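Side-chain contacts in adhesion G-protein coupled receptor G6 (Danio rerio, PDB 6V55), which acts as a calcium-binding cell-adhesion receptor of the G-protein-coupled class, linked to myelination and probably passing extracellular cues to signalling: residues V43-L48 and M91-N96; A72-L77 and L82-T87; S219-V224 and Y230-C235; P210-W215 and S283-L288. All coordinates share one frame; numbering follows the deposited sequence.

Contact 1 of 4, residues V43-L48 and M91-N96. With NAG (2-acetamido-2-deoxy-beta-D-glucopyranose), chain E.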
# COMPACT_ATOMS: atom_id res chain seq x y z
N VAL A 43 -3.01 -5.83 15.26
CA VAL A 43 -3.74 -5.81 14.00
C VAL A 43 -3.24 -6.94 13.12
O VAL A 43 -2.03 -7.09 12.90
CB VAL A 43 -3.60 -4.45 13.29
CG1 VAL A 43 -4.39 -4.45 12.00
CG2 VAL A 43 -4.05 -3.30 14.20
N GLN A 44 -4.17 -7.75 12.61
CA GLN A 44 -3.87 -8.79 11.64
C GLN A 44 -4.52 -8.43 10.31
O GLN A 44 -5.74 -8.25 10.24
CB GLN A 44 -4.40 -10.12 12.12
CG GLN A 44 -3.92 -11.26 11.29
CD GLN A 44 -4.64 -12.54 11.62
OE1 GLN A 44 -5.87 -12.57 11.73
NE2 GLN A 44 -3.86 -13.59 11.83
N ILE A 45 -3.72 -8.34 9.24
CA ILE A 45 -4.28 -8.14 7.92
C ILE A 45 -4.21 -9.45 7.16
O ILE A 45 -3.44 -10.36 7.48
CB ILE A 45 -3.60 -7.01 7.11
CG1 ILE A 45 -2.18 -7.42 6.69
CG2 ILE A 45 -3.61 -5.70 7.86
CD1 ILE A 45 -1.53 -6.43 5.73
N THR A 46 -5.05 -9.55 6.13
CA THR A 46 -5.06 -10.70 5.24
C THR A 46 -5.36 -10.15 3.85
O THR A 46 -6.33 -9.40 3.67
CB THR A 46 -6.12 -11.74 5.67
OG1 THR A 46 -5.64 -12.48 6.81
CG2 THR A 46 -6.45 -12.72 4.53
N PHE A 47 -4.50 -10.46 2.90
CA PHE A 47 -4.76 -10.12 1.51
C PHE A 47 -5.75 -11.13 0.95
O PHE A 47 -5.43 -12.31 0.84
CB PHE A 47 -3.47 -10.14 0.70
CG PHE A 47 -2.49 -9.04 1.06
CD1 PHE A 47 -2.42 -7.89 0.29
CD2 PHE A 47 -1.63 -9.17 2.15
CE1 PHE A 47 -1.52 -6.89 0.59
CE2 PHE A 47 -0.74 -8.17 2.48
CZ PHE A 47 -0.69 -7.03 1.69
N LEU A 48 -6.96 -10.70 0.63
CA LEU A 48 -7.91 -11.61 0.01
C LEU A 48 -7.62 -11.81 -1.47
O LEU A 48 -8.06 -12.81 -2.05
CB LEU A 48 -9.33 -11.07 0.21
CG LEU A 48 -9.65 -10.70 1.66
CD1 LEU A 48 -11.00 -9.97 1.81
CD2 LEU A 48 -9.61 -11.93 2.52
N MET A 91 -0.99 -0.93 12.47
CA MET A 91 -0.50 -1.48 11.21
C MET A 91 -0.81 -0.50 10.09
O MET A 91 -1.96 -0.07 9.94
CB MET A 91 -1.15 -2.83 10.90
CG MET A 91 -0.74 -3.40 9.56
SD MET A 91 0.57 -4.60 9.74
CE MET A 91 -0.42 -6.02 10.13
N GLU A 92 0.21 -0.15 9.29
CA GLU A 92 0.07 0.80 8.19
C GLU A 92 0.34 0.09 6.87
O GLU A 92 1.34 -0.62 6.74
CB GLU A 92 1.04 1.97 8.38
CG GLU A 92 0.93 2.61 9.76
CD GLU A 92 1.67 3.93 9.90
OE1 GLU A 92 2.64 4.18 9.14
OE2 GLU A 92 1.29 4.72 10.77
N VAL A 93 -0.56 0.28 5.89
CA VAL A 93 -0.46 -0.31 4.55
C VAL A 93 -0.37 0.82 3.54
O VAL A 93 -1.31 1.61 3.40
CB VAL A 93 -1.66 -1.20 4.23
CG1 VAL A 93 -1.59 -1.69 2.79
CG2 VAL A 93 -1.73 -2.37 5.17
N PHE A 94 0.73 0.88 2.80
CA PHE A 94 0.92 1.89 1.76
C PHE A 94 0.78 1.27 0.39
O PHE A 94 0.96 0.06 0.23
CB PHE A 94 2.28 2.55 1.86
CG PHE A 94 2.51 3.25 3.15
CD1 PHE A 94 2.03 4.54 3.33
CD2 PHE A 94 3.16 2.61 4.20
CE1 PHE A 94 2.23 5.18 4.52
CE2 PHE A 94 3.36 3.25 5.39
CZ PHE A 94 2.89 4.54 5.55
N PHE A 95 0.45 2.10 -0.59
CA PHE A 95 0.39 1.65 -1.98
C PHE A 95 0.76 2.82 -2.87
O PHE A 95 0.22 3.92 -2.70
CB PHE A 95 -1.00 1.11 -2.33
CG PHE A 95 -1.23 0.88 -3.81
CD1 PHE A 95 -0.39 0.05 -4.56
CD2 PHE A 95 -2.31 1.48 -4.45
CE1 PHE A 95 -0.63 -0.17 -5.93
CE2 PHE A 95 -2.56 1.26 -5.81
CZ PHE A 95 -1.71 0.43 -6.56
N ASN A 96 1.69 2.58 -3.79
CA ASN A 96 2.14 3.58 -4.76
C ASN A 96 2.20 2.95 -6.15
O ASN A 96 2.76 1.85 -6.31
CB ASN A 96 3.50 4.14 -4.37
CG ASN A 96 3.45 4.90 -3.09
OD1 ASN A 96 2.87 6.00 -3.02
ND2 ASN A 96 4.04 4.34 -2.04
C1 NAG E . 0.16 7.68 7.55
C2 NAG E . 1.36 8.62 7.83
C3 NAG E . 1.59 8.74 9.34
C4 NAG E . 0.34 9.22 10.06
C5 NAG E . -0.82 8.27 9.76
C6 NAG E . -2.13 8.77 10.30
C7 NAG E . 2.87 8.48 5.89
C8 NAG E . 4.21 8.02 5.41
N2 NAG E . 2.58 8.19 7.17
O3 NAG E . 2.67 9.64 9.61
O4 NAG E . 0.58 9.29 11.46
O5 NAG E . -1.01 8.12 8.34
O6 NAG E . -2.78 9.63 9.37
O7 NAG E . 2.08 9.07 5.16
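Met91 and Val43 meet in the interior of the CUB domain, a β-sandwich in which strand 90-96 of one sheet faces strand 41-51 of the other. The axes of the two short segments run at 31° to each other. Met91 makes the largest single contribution. Its CB lies 3.8 Å from Val43 CB and equally near Val43 CG1, so the two side chains touch at their roots. CG is anti to the backbone N (chi1 176°), and bends at the next two torsions fold the thioether alongside strand 43-47. The terminal methyl CE thereby comes to 3.4 Å from Val43 O. The Met91 and Ile45 side chains cross at about a right angle, and CE packs 3.9 Å from Ile45 CG2. Two residues on, Val93 offers CG2, the branch beside its backbone N, to Ile45 CD1 at 4.1 Å. Ile45 therefore serves both partners from separate branches, while Ile35, Val65 and Ile108 of adjoining strands press on it as well. With an alanine here, CG2 and CD1 would vanish, which is likely to open a gap between Met91 and Val93 and leave the methionine methyl able to turn. Phe94 departs from this buried row: its ring lies by an N-acetylglucosamine, probably the one on Asn32, and Phe94 CE1 approaches the acetyl methyl C8 of that sugar to 3.6 Å.

Contact 2 of 4, residues A72-L77 and L82-T87. With NAG (2-acetamido-2-deoxy-beta-D-glucopyranose), chain H.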
# COMPACT_ATOMS: atom_id res chain seq x y z
N ALA A 72 8.11 -4.04 4.80
CA ALA A 72 8.38 -4.90 3.67
C ALA A 72 7.57 -4.48 2.45
O ALA A 72 6.38 -4.18 2.57
CB ALA A 72 8.08 -6.34 4.01
N LYS A 73 8.21 -4.51 1.27
CA LYS A 73 7.58 -4.13 0.01
C LYS A 73 7.12 -5.36 -0.76
O LYS A 73 7.72 -6.43 -0.65
CB LYS A 73 8.52 -3.29 -0.86
CG LYS A 73 9.91 -3.87 -1.05
CD LYS A 73 10.78 -3.02 -1.96
CE LYS A 73 12.20 -3.60 -2.05
NZ LYS A 73 13.09 -2.83 -3.01
N PHE A 74 6.04 -5.21 -1.53
CA PHE A 74 5.39 -6.32 -2.22
C PHE A 74 4.89 -5.84 -3.58
O PHE A 74 4.36 -4.73 -3.70
CB PHE A 74 4.17 -6.86 -1.45
CG PHE A 74 4.49 -7.44 -0.10
CD1 PHE A 74 4.75 -8.80 0.05
CD2 PHE A 74 4.49 -6.63 1.04
CE1 PHE A 74 5.02 -9.36 1.30
CE2 PHE A 74 4.77 -7.17 2.30
CZ PHE A 74 5.04 -8.54 2.42
N CYS A 75 5.04 -6.68 -4.60
CA CYS A 75 4.39 -6.46 -5.89
C CYS A 75 4.17 -7.82 -6.55
O CYS A 75 4.40 -8.86 -5.94
CB CYS A 75 5.22 -5.57 -6.81
SG CYS A 75 6.91 -6.17 -7.04
N GLY A 76 3.78 -7.78 -7.82
CA GLY A 76 3.52 -9.01 -8.56
C GLY A 76 2.31 -9.72 -7.98
O GLY A 76 1.27 -9.10 -7.73
N LEU A 77 2.48 -11.01 -7.72
CA LEU A 77 1.47 -11.80 -7.03
C LEU A 77 1.88 -12.19 -5.63
O LEU A 77 1.18 -12.99 -4.99
CB LEU A 77 1.15 -13.06 -7.83
CG LEU A 77 0.26 -12.72 -9.02
CD1 LEU A 77 0.65 -13.56 -10.21
CD2 LEU A 77 -1.21 -12.92 -8.64
N LEU A 82 -1.37 -14.01 1.77
CA LEU A 82 -0.56 -13.70 2.94
C LEU A 82 -1.37 -13.13 4.11
O LEU A 82 -2.39 -12.46 3.92
CB LEU A 82 0.54 -12.72 2.56
CG LEU A 82 1.90 -13.35 2.26
CD1 LEU A 82 1.83 -14.35 1.07
CD2 LEU A 82 2.93 -12.25 2.02
N THR A 83 -0.88 -13.39 5.32
CA THR A 83 -1.50 -12.93 6.57
C THR A 83 -0.42 -12.40 7.50
O THR A 83 0.42 -13.17 7.97
CB THR A 83 -2.26 -14.06 7.27
OG1 THR A 83 -3.29 -14.58 6.42
CG2 THR A 83 -2.87 -13.56 8.56
N LEU A 84 -0.44 -11.10 7.77
CA LEU A 84 0.64 -10.46 8.52
C LEU A 84 0.09 -9.85 9.80
O LEU A 84 -1.09 -9.50 9.91
CB LEU A 84 1.33 -9.38 7.69
CG LEU A 84 1.77 -9.79 6.28
CD1 LEU A 84 2.50 -8.65 5.62
CD2 LEU A 84 2.63 -11.05 6.27
N ASN A 85 0.99 -9.70 10.77
CA ASN A 85 0.59 -9.47 12.15
C ASN A 85 1.43 -8.33 12.70
O ASN A 85 2.67 -8.40 12.68
CB ASN A 85 0.76 -10.76 12.97
CG ASN A 85 -0.56 -11.26 13.49
OD1 ASN A 85 -1.44 -10.44 13.75
ND2 ASN A 85 -0.75 -12.60 13.66
N SER A 86 0.76 -7.29 13.20
CA SER A 86 1.46 -6.15 13.79
C SER A 86 2.03 -6.49 15.17
O SER A 86 1.42 -7.23 15.94
CB SER A 86 0.52 -4.95 13.92
OG SER A 86 -0.52 -5.23 14.84
N THR A 87 3.19 -5.92 15.47
CA THR A 87 3.83 -6.18 16.76
C THR A 87 3.26 -5.28 17.85
O THR A 87 3.15 -5.70 19.01
CB THR A 87 5.34 -6.01 16.62
OG1 THR A 87 5.64 -4.70 16.14
CG2 THR A 87 5.86 -7.01 15.60
C1 NAG H . 0.06 -13.80 13.46
C2 NAG H . -0.81 -15.03 13.86
C3 NAG H . -0.03 -16.33 13.60
C4 NAG H . 0.42 -16.40 12.15
C5 NAG H . 1.30 -15.20 11.83
C6 NAG H . 1.71 -15.16 10.37
C7 NAG H . -2.39 -15.42 15.72
C8 NAG H . -2.64 -15.21 17.19
N2 NAG H . -1.23 -14.94 15.25
O3 NAG H . -0.82 -17.47 13.93
O4 NAG H . 1.14 -17.61 11.91
O5 NAG H . 0.59 -13.98 12.09
O6 NAG H . 2.93 -14.45 10.17
O7 NAG H . -3.20 -16.00 15.00
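The ring of Phe74 meets Leu82 and Leu84 obliquely, one methyl from each leucine reaching its CE1-CZ end. Phe74 CE1 is 3.6 Å from Leu82 CD2, and Phe74 CZ is 4.1 Å from Leu84 CD1. Ring and leucines approach from opposite directions, and CE1 and CZ are the ring atoms that meet the methyls. The first torsion of Phe74 (chi1 -62°) turns CG away from the carbonyl carbon, to the anti position, and this swings the ring across toward segment 82-87. Ala79 and Val65 also touch the Phe74 side chain, and Val65 touches Leu84 too, so the apolar patch continues beyond the three residues.

The second flat group, the Asn85 amide, belongs to the other side of strand 83-85. Its ND2 is bonded covalently to C1 of an N-acetylglucosamine at 1.5 Å, and Asn85, Ser86 and Thr87 form the Asn-X-Thr sequence of an N-glycosylation site. The sugar leans back along the strand, with its C6 3.4 Å from Thr83 O. One short strand thus turns leucine inward and carries a glycan outward.

In the CUB sandwich, 71-74 is an outermost strand of the five-stranded sheet and 83-85 an outermost strand of the four-stranded one. Phe74 consequently joins the two sheets along their border, close to the Cys58-Cys75 disulfide, while strand 83-85 pairs with strand 41-51.

Contact 3 of 4, residues S219-V224 and Y230-C235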
# COMPACT_ATOMS: atom_id res chain seq x y z
N SER A 219 -5.91 -42.32 46.41
CA SER A 219 -4.74 -42.56 47.25
C SER A 219 -4.49 -41.47 48.28
O SER A 219 -3.77 -41.72 49.26
CB SER A 219 -3.50 -42.71 46.38
OG SER A 219 -3.55 -41.77 45.32
N GLY A 220 -5.04 -40.27 48.08
CA GLY A 220 -4.59 -39.13 48.85
C GLY A 220 -3.24 -38.60 48.43
O GLY A 220 -2.66 -37.79 49.15
N LEU A 221 -2.73 -39.03 47.28
CA LEU A 221 -1.38 -38.72 46.85
C LEU A 221 -1.30 -37.30 46.31
O LEU A 221 -1.81 -37.01 45.22
CB LEU A 221 -0.92 -39.73 45.79
CG LEU A 221 0.56 -39.63 45.40
CD1 LEU A 221 1.44 -40.26 46.46
CD2 LEU A 221 0.82 -40.27 44.05
N ILE A 222 -0.66 -36.41 47.07
CA ILE A 222 -0.22 -35.13 46.52
C ILE A 222 1.07 -35.35 45.73
O ILE A 222 1.97 -36.06 46.18
CB ILE A 222 -0.00 -34.10 47.64
CG1 ILE A 222 -1.08 -34.21 48.73
CG2 ILE A 222 0.11 -32.68 47.06
CD1 ILE A 222 -2.39 -33.57 48.38
N GLY A 223 1.14 -34.77 44.55
CA GLY A 223 2.38 -34.73 43.78
C GLY A 223 2.81 -33.27 43.63
O GLY A 223 1.96 -32.39 43.57
N VAL A 224 4.12 -33.06 43.64
CA VAL A 224 4.70 -31.73 43.44
C VAL A 224 5.77 -31.85 42.36
O VAL A 224 6.65 -32.72 42.45
CB VAL A 224 5.30 -31.16 44.74
CG1 VAL A 224 6.01 -29.84 44.48
CG2 VAL A 224 4.23 -30.93 45.78
N TYR A 230 10.45 -34.68 40.73
CA TYR A 230 9.09 -35.05 41.09
C TYR A 230 9.07 -35.57 42.52
O TYR A 230 9.93 -36.36 42.92
CB TYR A 230 8.55 -36.10 40.12
CG TYR A 230 7.20 -36.67 40.49
CD1 TYR A 230 6.03 -35.90 40.37
CD2 TYR A 230 7.09 -37.97 40.98
CE1 TYR A 230 4.79 -36.44 40.71
CE2 TYR A 230 5.86 -38.51 41.31
CZ TYR A 230 4.72 -37.75 41.18
OH TYR A 230 3.52 -38.33 41.54
N PHE A 231 8.08 -35.14 43.28
CA PHE A 231 7.93 -35.50 44.67
C PHE A 231 6.53 -36.05 44.90
O PHE A 231 5.60 -35.74 44.15
CB PHE A 231 8.17 -34.32 45.55
CG PHE A 231 9.53 -33.73 45.40
CD1 PHE A 231 9.72 -32.58 44.64
CD2 PHE A 231 10.62 -34.34 46.00
CE1 PHE A 231 10.99 -32.04 44.50
CE2 PHE A 231 11.90 -33.80 45.86
CZ PHE A 231 12.08 -32.65 45.11
N SER A 232 6.40 -36.85 45.95
CA SER A 232 5.13 -37.47 46.29
C SER A 232 4.95 -37.47 47.79
O SER A 232 5.92 -37.56 48.55
CB SER A 232 5.06 -38.89 45.73
OG SER A 232 4.66 -38.83 44.39
N SER A 233 3.71 -37.36 48.23
CA SER A 233 3.37 -37.38 49.64
C SER A 233 1.93 -37.85 49.73
O SER A 233 1.14 -37.64 48.81
CB SER A 233 3.57 -35.99 50.27
OG SER A 233 2.65 -35.75 51.31
N ILE A 234 1.60 -38.55 50.81
CA ILE A 234 0.25 -39.06 51.03
C ILE A 234 -0.45 -38.15 52.03
O ILE A 234 0.04 -37.96 53.15
CB ILE A 234 0.26 -40.50 51.55
CG1 ILE A 234 0.90 -41.44 50.52
CG2 ILE A 234 -1.15 -40.93 51.96
CD1 ILE A 234 -0.03 -41.98 49.46
N CYS A 235 -1.58 -37.58 51.63
CA CYS A 235 -2.41 -36.79 52.53
C CYS A 235 -3.66 -37.62 52.78
O CYS A 235 -4.62 -37.55 52.00
CB CYS A 235 -2.74 -35.45 51.94
SG CYS A 235 -3.63 -34.32 53.04
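Leu221 and Ile234 face each other in an antiparallel β-hairpin, strands 221-226 and 229-234, at the border of a sheet in the pentraxin-family domain. Val224 and Phe231 exchange two backbone hydrogen bonds, and Ile222 and Ser233 form the next hydrogen-bonded pair, with Ile222 N to Ser233 O weak. At the open end, Cys235 N donates to Gly220 O at 2.7 Å in a nearly straight bond (169°).

On the face holding Leu221, the leucine extends trans from its backbone N (chi1 -172°). This carries CD1 to 3.8 Å from Ile234 CD1 and 3.9 Å from Ser232 CB, while CD2 heads toward Tyr230 OH. A serine in place of Leu221 would probably leave Ile234 CD1 without its apolar mate and strip the cover beside Ser232. Gly223 suits the tyrosine ring: a CB there would lie 3.3 Å from Tyr230 CE1. On the other face, Val224 CB and Phe231 CB pair at 4.3 Å, Phe198 stacks on Phe231, and Ile222 extends CG1 to 3.8 Å from CB of Cys235, just past the strand end.

Backbone bonding thus sets the register, with an apolar pair added on each face, and the disulfide from Cys235 to Cys193 tethers the end of the hairpin covalently.

Contact 4 of 4, residues P210-W215 and S283-L288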
# COMPACT_ATOMS: atom_id res chain seq x y z
N PRO A 210 8.18 -22.47 37.02
CA PRO A 210 6.99 -23.32 36.97
C PRO A 210 6.87 -24.25 38.17
O PRO A 210 7.85 -24.65 38.79
CB PRO A 210 7.20 -24.12 35.67
CG PRO A 210 8.68 -24.15 35.45
CD PRO A 210 9.18 -22.84 36.00
N LEU A 211 5.61 -24.56 38.50
CA LEU A 211 5.24 -25.35 39.67
C LEU A 211 3.94 -26.09 39.36
O LEU A 211 2.94 -25.45 39.02
CB LEU A 211 5.06 -24.47 40.91
CG LEU A 211 4.41 -25.19 42.10
CD1 LEU A 211 5.31 -26.33 42.60
CD2 LEU A 211 4.08 -24.23 43.25
N CYS A 212 3.96 -27.41 39.53
CA CYS A 212 2.79 -28.26 39.30
C CYS A 212 2.38 -28.93 40.60
O CYS A 212 3.23 -29.40 41.36
CB CYS A 212 3.06 -29.34 38.27
SG CYS A 212 4.09 -28.77 36.92
N LEU A 213 1.07 -28.98 40.84
CA LEU A 213 0.50 -29.68 41.98
C LEU A 213 -0.49 -30.70 41.45
O LEU A 213 -1.33 -30.36 40.61
CB LEU A 213 -0.18 -28.69 42.94
CG LEU A 213 0.72 -27.52 43.39
CD1 LEU A 213 -0.06 -26.48 44.15
CD2 LEU A 213 1.89 -28.03 44.24
N THR A 214 -0.37 -31.96 41.90
CA THR A 214 -1.35 -33.00 41.56
C THR A 214 -1.98 -33.55 42.83
O THR A 214 -1.44 -33.41 43.93
CB THR A 214 -0.76 -34.17 40.72
OG1 THR A 214 -0.05 -35.11 41.56
CG2 THR A 214 0.15 -33.68 39.58
N TRP A 215 -3.14 -34.19 42.66
CA TRP A 215 -3.88 -34.81 43.75
C TRP A 215 -4.78 -35.87 43.14
O TRP A 215 -5.28 -35.66 42.04
CB TRP A 215 -4.73 -33.78 44.50
CG TRP A 215 -5.63 -34.36 45.53
CD1 TRP A 215 -5.27 -34.90 46.72
CD2 TRP A 215 -7.07 -34.43 45.47
NE1 TRP A 215 -6.38 -35.30 47.42
CE2 TRP A 215 -7.50 -35.03 46.67
CE3 TRP A 215 -8.03 -34.04 44.52
CZ2 TRP A 215 -8.85 -35.26 46.95
CZ3 TRP A 215 -9.37 -34.27 44.81
CH2 TRP A 215 -9.76 -34.89 46.01
N SER A 283 6.27 -39.22 34.35
CA SER A 283 6.48 -39.38 32.91
C SER A 283 5.60 -38.43 32.10
O SER A 283 6.06 -37.81 31.13
CB SER A 283 6.21 -40.84 32.55
OG SER A 283 6.48 -41.12 31.18
N GLU A 284 4.33 -38.28 32.50
CA GLU A 284 3.42 -37.33 31.86
C GLU A 284 3.79 -35.88 32.19
O GLU A 284 3.56 -34.99 31.37
CB GLU A 284 1.98 -37.61 32.29
CG GLU A 284 0.90 -37.02 31.40
CD GLU A 284 -0.43 -37.73 31.58
OE1 GLU A 284 -0.44 -38.85 32.13
OE2 GLU A 284 -1.46 -37.17 31.16
N LEU A 285 4.37 -35.64 33.36
CA LEU A 285 4.76 -34.28 33.71
C LEU A 285 6.05 -33.84 33.03
O LEU A 285 6.37 -32.64 33.07
CB LEU A 285 4.89 -34.15 35.25
CG LEU A 285 3.60 -33.90 36.06
CD1 LEU A 285 3.81 -34.10 37.53
CD2 LEU A 285 3.06 -32.50 35.81
N SER A 286 6.80 -34.76 32.41
CA SER A 286 8.05 -34.43 31.72
C SER A 286 7.85 -34.17 30.23
O SER A 286 8.70 -33.50 29.62
CB SER A 286 9.08 -35.55 31.94
OG SER A 286 9.03 -36.53 30.92
N ALA A 287 6.75 -34.65 29.64
CA ALA A 287 6.32 -34.28 28.29
C ALA A 287 5.35 -33.10 28.30
O ALA A 287 4.52 -32.98 27.39
CB ALA A 287 5.69 -35.49 27.59
N LEU A 288 5.44 -32.24 29.30
CA LEU A 288 4.52 -31.12 29.50
C LEU A 288 5.26 -29.84 29.15
O LEU A 288 6.05 -29.32 29.95
CB LEU A 288 4.01 -31.08 30.94
CG LEU A 288 2.73 -30.25 31.16
CD1 LEU A 288 1.58 -31.07 30.68
CD2 LEU A 288 2.55 -29.82 32.61
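Leu285 packs against Cys212 and Thr214 where the short helix 282-286 of the pentraxin-family β-sandwich lies on one face of strand 209-216. From CB the leucine heads toward the strand, its chi1 of -83° placing CG beside the backbone N and roughly anti to the carbonyl carbon. Neither CB nor CG comes close: Leu285 CG is still 5.1 Å from Cys212 CB. The two methyls close the distance, and they divide the strand between them. CD2 is 4.0 Å from Cys212 CB, and it is equally near Cys212 SG, so it rests against the root and the sulfur of the cysteine together. CD1 turns to the residue two further along, reaching Thr214 CG2 at 4.2 Å. The threonine thus meets the leucine with its methyl. Since Cys212 and Thr214 lie on the same side of the strand, one leucine fork spans both. The touching residues are buried, and the contact is made by carbon atoms and the cysteine sulfur.

The strand's other face, with Leu211 and Leu213, looks toward Phe177 of strand 173-180 in the second sheet, so the helix covers the side turned away from that sheet. Tyr225 and Tyr230 add their own contacts to Leu285, widening the apolar seat of the helix. On the exposed side of this short, loosely held helical turn, Ser286 OG donates to Ser283 O at 3.2 Å, arriving tilted 30° from the carbonyl plane.

From the N terminus, contact 1 closes a loop of the CUB domain between strands 41-51 and 90-96, bringing its two sheets face to face. Contact 2 is nested inside that loop and joins the same sheets at their border; the two touch where Ile45 N probably bonds to Leu84 O. The chain then passes to the pentraxin-family domain. There contact 4 closes a long loop from strand 209-216 to helix 282-286, and contact 3, the hairpin, is nested within it. Strands 209-216 and 221-226 are neighbours, probably bonded through Thr214 N and Gly223 O. The two nested pairs follow in series, with contacts 1 and 3 centred about 53 Å apart.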